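Long-range contacts in 3-ketosteroid-delta4-5alpha-dehydrogenase (Rhodococcus jostii, PDB 4AT2), which probably catalyses the FAD-dependent introduction of a double bond between C4 and C5 of 3-ketosteroids, a dehydrogenation step in steroid catabolism: residues Arg28-Thr33 with Thr227-Asp232; Trp38-Asp43 with Val248-Arg253. All blocks are in the same frame, centred on the assembly; numbering follows the deposited sequence. Where two conformers were deposited one is given.

Contacts 1 and 2 form the two outer edges of one five-stranded mixed sheet, with their centres about 13 Å apart. Across it the strands run in the order 30-31, 223-230, 236-243, 246-252, 40-42, so the two short N-terminal strands flank a three-stranded antiparallel meander. Along the chain the segments alternate: 28-33 and 38-43 come first, 227-232 and 248-253 some two hundred residues later. The contacts also meet directly, through Val-229 CG1 and Trp-38 CH2, 3.8 Å apart. Beyond contact 2 the segments lead into strands 45-47 and 255-258, adjacent in the parallel sheet, which joins the mixed sheet to the probably Rossmann-type FAD-binding part. The Thr-227 and Val-250 side chains each lie about 10 Å from FAD.

Contact 1 of 2, residues Arg28-Thr33 with Thr227-Asp232; sequences RPRSAT and TLVTDD
Strand 30-31 is an outermost strand of the five-stranded mixed sheet, pairing in parallel with the end of strand 223-230, with Arg-30 opposite Val-229 and Ser-31 opposite Thr-230. Arg-30 grips the neighbouring strand with both its backbone polar atoms: its N donates to Leu-228 O (2.9 Å), and its O accepts from Thr-230 N. A third bond, from Ala-32 N to Thr-230 O (2.9 Å), carries the ladder on into the 3-10 turn. CA-H...O contacts run from Pro-29 CA to Leu-228 O and from Val-229 CA to Arg-30 O.

Val-229 puts CG1 anti to its backbone N (chi1 -179°), which brings that methyl against Ala-32, 3.6 Å from its CA and 3.8 Å from its CB. On the other face of the sheet, Pro-29 CB rests 3.8 Å from Thr-230 OG1. A water bound to Ser-31 OG at 2.7 Å reaches Thr-230 O only weakly, and the same serine hydroxyl is hydrogen-bonded to Thr-33 OG1.

The Arg-30 side chain leads away from the pairing, its guanidinium bonded to Thr-34 and salt-bridged to Glu-247. Leu-299 packs on Pro-29, Leu-228 and Thr-230, while Val-240 of strand 236-243 packs against Arg-30, Thr-227 and Val-229.

Contact 2 of 2, residues Trp38-Asp43 with Val248-Arg253; sequences WDYEAD and VAVRAR
Arg-251 lies across the Trp-38 indole, with its CD over one face, 3.5 Å from the centroid of the five-membered ring and 15° off the normal, a CH-pi contact. Arg-251 CB sits above the same ring system, offset toward the rim, and Ala-249 CB comes within 3.6 Å of Trp-38 CE3. A bend at chi3 (89°) turns the guanidinium away from the indole plane and toward Glu-41. There NE donates to Glu-41 OE1 at 3.1 Å, within the guanidinium plane but from above the carboxylate plane, and NH2 adds a weak bond to the same oxygen.

The salt-bridge network continues to Arg-253, whose NH1 donates to Asp-43 OD1 (3.0 Å), again from above the carboxylate. Its NH2 makes a long ion pair with Glu-41 OE1, and a water bridges it to Glu-41 O. Asp-43 OD2 is held separately by Asp-66 N, which helps to fix the carboxylate.

These groups are positioned by a parallel ladder in which Tyr-40, Glu-41 and Ala-42 pair with Val-250, Arg-251 and Ala-252. Its bonds include Arg-251 N to Tyr-40 O (2.9 Å), Ala-42 N to Arg-251 O and Arg-253 N to Ala-42 O. At the start, Asp-39 is gripped twice by Ala-249: its N donates to Ala-249 O, while its OD2 accepts Ala-249 N (2.8 Å) on the anti side.

On the face carrying Tyr-40, Val-250 and Ala-42, Leu-68 of strand 67-70 packs against all three, and Met-223 of strand 223-230 meets Tyr-40 and Val-250. At Asp-43 and Arg-253 both segments turn a corner, leading into strands 45-47 and 255-258, neighbours in the parallel sheet.

Contact 1 of 2, residues Arg28-Thr33 with Thr227-Asp232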
loop_
_atom_site.group_PDB
_atom_site.type_symbol
_atom_site.label_atom_id
_atom_site.label_comp_id
_atom_site.label_asym_id
_atom_site.label_seq_id
_atom_site.Cartn_x
_atom_site.Cartn_y
_atom_site.Cartn_z
ATOM N N ARG A 28 18.309 -18.960 -0.239
ATOM C CA ARG A 28 17.964 -19.893 -1.302
ATOM C C ARG A 28 17.789 -21.271 -0.683
ATOM O O ARG A 28 18.478 -21.590 0.288
ATOM C CB ARG A 28 19.066 -19.933 -2.371
ATOM C CG ARG A 28 19.031 -18.758 -3.340
ATOM C CD ARG A 28 20.172 -18.818 -4.348
ATOM N NE ARG A 28 20.036 -17.810 -5.409
ATOM C CZ ARG A 28 19.355 -17.987 -6.541
ATOM N NH1 ARG A 28 18.730 -19.138 -6.768
ATOM N NH2 ARG A 28 19.296 -17.014 -7.456
ATOM N N PRO A 29 16.857 -22.083 -1.223
ATOM C CA PRO A 29 16.628 -23.393 -0.627
ATOM C C PRO A 29 17.861 -24.285 -0.698
ATOM O O PRO A 29 18.628 -24.221 -1.656
ATOM C CB PRO A 29 15.513 -23.983 -1.496
ATOM C CG PRO A 29 15.637 -23.273 -2.802
ATOM C CD PRO A 29 15.989 -21.870 -2.399
ATOM N N ARG A 30 18.025 -25.108 0.321
ATOM C CA ARG A 30 19.091 -26.090 0.377
ATOM C C ARG A 30 18.556 -27.402 -0.203
ATOM O O ARG A 30 17.452 -27.824 0.131
ATOM C CB ARG A 30 19.500 -26.251 1.840
ATOM C CG ARG A 30 20.459 -27.385 2.135
ATOM C CD ARG A 30 21.900 -26.923 2.074
ATOM N NE ARG A 30 22.761 -27.973 2.601
ATOM C CZ ARG A 30 23.230 -28.006 3.843
ATOM N NH1 ARG A 30 22.943 -27.027 4.698
ATOM N NH2 ARG A 30 23.991 -29.020 4.225
ATOM N N SER A 31 19.321 -28.040 -1.091
ATOM C CA SER A 31 18.922 -29.343 -1.636
ATOM C C SER A 31 19.060 -30.436 -0.574
ATOM O O SER A 31 20.097 -30.531 0.082
ATOM C CB SER A 31 19.774 -29.701 -2.863
ATOM O OG SER A 31 19.552 -31.047 -3.263
ATOM N N ALA A 32 18.027 -31.264 -0.426
ATOM C CA ALA A 32 18.026 -32.342 0.571
ATOM C C ALA A 32 19.195 -33.305 0.365
ATOM O O ALA A 32 19.717 -33.863 1.323
ATOM C CB ALA A 32 16.705 -33.100 0.553
ATOM N N THR A 33 19.606 -33.484 -0.886
ATOM C CA THR A 33 20.708 -34.405 -1.194
ATOM C C THR A 33 22.032 -33.933 -0.586
ATOM O O THR A 33 22.937 -34.743 -0.368
ATOM C CB THR A 33 20.869 -34.628 -2.711
ATOM O OG1 THR A 33 21.261 -33.404 -3.341
ATOM C CG2 THR A 33 19.568 -35.120 -3.318
ATOM N N THR A 227 16.756 -21.223 6.420
ATOM C CA THR A 227 16.429 -21.600 5.034
ATOM C C THR A 227 15.597 -22.884 4.998
ATOM O O THR A 227 15.712 -23.712 5.903
ATOM C CB THR A 227 17.702 -21.850 4.174
ATOM O OG1 THR A 227 18.116 -23.213 4.294
ATOM C CG2 THR A 227 18.871 -20.961 4.584
ATOM N N LEU A 228 14.821 -23.070 3.935
ATOM C CA LEU A 228 14.058 -24.295 3.748
ATOM C C LEU A 228 14.900 -25.305 2.985
ATOM O O LEU A 228 15.736 -24.924 2.167
ATOM C CB LEU A 228 12.776 -24.000 2.974
ATOM C CG LEU A 228 11.836 -23.022 3.707
ATOM C CD1 LEU A 228 10.757 -22.468 2.789
ATOM C CD2 LEU A 228 11.191 -23.682 4.918
ATOM N N VAL A 229 14.668 -26.586 3.263
ATOM C CA VAL A 229 15.292 -27.666 2.521
ATOM C C VAL A 229 14.237 -28.267 1.594
ATOM O O VAL A 229 13.123 -28.557 2.030
ATOM C CB VAL A 229 15.819 -28.771 3.456
ATOM C CG1 VAL A 229 16.483 -29.880 2.647
ATOM C CG2 VAL A 229 16.799 -28.191 4.464
ATOM N N THR A 230 14.585 -28.436 0.320
ATOM C CA THR A 230 13.651 -29.010 -0.650
ATOM C C THR A 230 14.235 -30.259 -1.310
ATOM O O THR A 230 15.445 -30.360 -1.464
ATOM C CB THR A 230 13.247 -27.997 -1.751
ATOM O OG1 THR A 230 14.417 -27.521 -2.428
ATOM C CG2 THR A 230 12.492 -26.818 -1.156
ATOM N N ASP A 231 13.384 -31.209 -1.692
ATOM C CA ASP A 231 13.869 -32.336 -2.506
ATOM C C ASP A 231 13.777 -31.985 -3.996
ATOM O O ASP A 231 13.427 -30.854 -4.346
ATOM C CB ASP A 231 13.161 -33.659 -2.155
ATOM C CG ASP A 231 11.680 -33.665 -2.513
ATOM O OD1 ASP A 231 11.231 -32.865 -3.354
ATOM O OD2 ASP A 231 10.959 -34.504 -1.951
ATOM N N ASP A 232 14.085 -32.940 -4.873
ATOM C CA ASP A 232 14.155 -32.635 -6.310
ATOM C C ASP A 232 12.789 -32.410 -6.977
ATOM O O ASP A 232 12.726 -32.009 -8.142
ATOM C CB ASP A 232 15.017 -33.656 -7.079
ATOM C CG ASP A 232 14.511 -35.086 -6.968
ATOM O OD1 ASP A 232 13.346 -35.322 -6.567
ATOM O OD2 ASP A 232 15.301 -36.000 -7.313
HETATM O O HOH W 1 17.123 -31.601 -4.272
#

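Contact 2 of 2, residues Trp38-Asp43 with Val248-Arg253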
loop_
_atom_site.group_PDB
_atom_site.type_symbol
_atom_site.label_atom_id
_atom_site.label_comp_id
_atom_site.label_asym_id
_atom_site.label_seq_id
_atom_site.Cartn_x
_atom_site.Cartn_y
_atom_site.Cartn_z
ATOM N N TRP A 38 20.843 -35.305 9.597
ATOM C CA TRP A 38 19.781 -34.525 10.214
ATOM C C TRP A 38 20.007 -34.496 11.692
ATOM O O TRP A 38 20.105 -35.547 12.331
ATOM C CB TRP A 38 18.429 -35.142 9.893
ATOM C CG TRP A 38 18.092 -35.118 8.420
ATOM C CD1 TRP A 38 18.156 -36.174 7.510
ATOM C CD2 TRP A 38 17.613 -33.972 7.635
ATOM N NE1 TRP A 38 17.760 -35.769 6.256
ATOM C CE2 TRP A 38 17.425 -34.462 6.260
ATOM C CE3 TRP A 38 17.337 -32.639 7.917
ATOM C CZ2 TRP A 38 16.979 -33.635 5.241
ATOM C CZ3 TRP A 38 16.885 -31.819 6.879
ATOM C CH2 TRP A 38 16.707 -32.306 5.574
ATOM N N ASP A 39 20.125 -33.298 12.253
ATOM C CA ASP A 39 20.341 -33.146 13.689
ATOM C C ASP A 39 19.098 -33.487 14.492
ATOM O O ASP A 39 19.191 -34.004 15.611
ATOM C CB ASP A 39 20.805 -31.729 14.017
ATOM C CG ASP A 39 22.119 -31.403 13.375
ATOM O OD1 ASP A 39 23.158 -31.682 14.005
ATOM O OD2 ASP A 39 22.130 -30.921 12.229
ATOM N N TYR A 40 17.938 -33.187 13.913
ATOM C CA TYR A 40 16.652 -33.464 14.531
ATOM C C TYR A 40 15.706 -33.918 13.430
ATOM O O TYR A 40 15.910 -33.590 12.259
ATOM C CB TYR A 40 16.069 -32.214 15.216
ATOM C CG TYR A 40 16.939 -31.582 16.285
ATOM C CD1 TYR A 40 17.868 -30.603 15.953
ATOM C CD2 TYR A 40 16.815 -31.945 17.630
ATOM C CE1 TYR A 40 18.672 -30.015 16.916
ATOM C CE2 TYR A 40 17.613 -31.356 18.609
ATOM C CZ TYR A 40 18.535 -30.387 18.242
ATOM O OH TYR A 40 19.334 -29.778 19.195
ATOM N N GLU A 41 14.679 -34.671 13.811
ATOM C CA GLU A 41 13.641 -35.112 12.875
ATOM C C GLU A 41 12.285 -35.110 13.571
ATOM O O GLU A 41 12.188 -35.425 14.755
ATOM C CB GLU A 41 13.918 -36.524 12.337
ATOM C CG GLU A 41 15.240 -36.705 11.609
ATOM C CD GLU A 41 15.486 -38.149 11.191
ATOM O OE1 GLU A 41 14.642 -38.713 10.452
ATOM O OE2 GLU A 41 16.522 -38.722 11.603
ATOM N N ALA A 42 11.240 -34.761 12.819
ATOM C CA ALA A 42 9.858 -34.808 13.293
ATOM C C ALA A 42 8.936 -34.994 12.098
ATOM O O ALA A 42 9.374 -34.910 10.950
ATOM C CB ALA A 42 9.493 -33.526 14.037
ATOM N N ASP A 43 7.660 -35.253 12.361
ATOM C CA ASP A 43 6.677 -35.298 11.281
ATOM C C ASP A 43 6.312 -33.874 10.887
ATOM O O ASP A 43 6.330 -33.525 9.713
ATOM C CB ASP A 43 5.413 -36.019 11.725
ATOM C CG ASP A 43 5.624 -37.498 11.924
ATOM O OD1 ASP A 43 6.468 -38.089 11.220
ATOM O OD2 ASP A 43 4.939 -38.057 12.796
ATOM N N VAL A 248 22.468 -26.431 12.109
ATOM C CA VAL A 248 21.765 -27.697 12.291
ATOM C C VAL A 248 20.738 -27.890 11.170
ATOM O O VAL A 248 20.250 -26.913 10.591
ATOM C CB VAL A 248 21.093 -27.803 13.684
ATOM C CG1 VAL A 248 22.136 -27.761 14.798
ATOM C CG2 VAL A 248 20.055 -26.698 13.885
ATOM N N ALA A 249 20.425 -29.145 10.853
ATOM C CA ALA A 249 19.349 -29.437 9.889
ATOM C C ALA A 249 18.246 -30.221 10.585
ATOM O O ALA A 249 18.519 -31.148 11.346
ATOM C CB ALA A 249 19.895 -30.212 8.695
ATOM N N VAL A 250 16.998 -29.845 10.326
ATOM C CA VAL A 250 15.855 -30.469 10.982
ATOM C C VAL A 250 14.926 -31.028 9.915
ATOM O O VAL A 250 14.450 -30.280 9.060
ATOM C CB VAL A 250 15.082 -29.450 11.856
ATOM C CG1 VAL A 250 13.886 -30.121 12.508
ATOM C CG2 VAL A 250 15.993 -28.830 12.918
ATOM N N ARG A 251 14.673 -32.335 9.968
ATOM C CA ARG A 251 13.854 -33.007 8.964
ATOM C C ARG A 251 12.376 -32.936 9.320
ATOM O O ARG A 251 12.011 -33.119 10.480
ATOM C CB ARG A 251 14.269 -34.470 8.810
ATOM C CG ARG A 251 13.706 -35.083 7.541
ATOM C CD ARG A 251 14.482 -36.307 7.111
ATOM N NE ARG A 251 13.959 -37.526 7.714
ATOM C CZ ARG A 251 12.916 -38.209 7.243
ATOM N NH1 ARG A 251 12.255 -37.772 6.172
ATOM N NH2 ARG A 251 12.523 -39.322 7.852
ATOM N N ALA A 252 11.544 -32.646 8.316
ATOM C CA ALA A 252 10.088 -32.592 8.476
ATOM C C ALA A 252 9.462 -33.613 7.537
ATOM O O ALA A 252 9.352 -33.360 6.328
ATOM C CB ALA A 252 9.564 -31.183 8.166
ATOM N N ARG A 253 9.056 -34.764 8.073
ATOM C CA ARG A 253 8.521 -35.839 7.229
ATOM C C ARG A 253 7.214 -35.465 6.520
ATOM O O ARG A 253 6.987 -35.884 5.383
ATOM C CB ARG A 253 8.323 -37.138 8.021
ATOM C CG ARG A 253 9.567 -37.658 8.727
ATOM C CD ARG A 253 9.239 -38.913 9.524
ATOM N NE ARG A 253 10.312 -39.272 10.452
ATOM C CZ ARG A 253 10.304 -39.020 11.763
ATOM N NH1 ARG A 253 9.270 -38.410 12.342
ATOM N NH2 ARG A 253 11.333 -39.397 12.504
HETATM O O HOH W 2 11.386 -38.491 15.579
#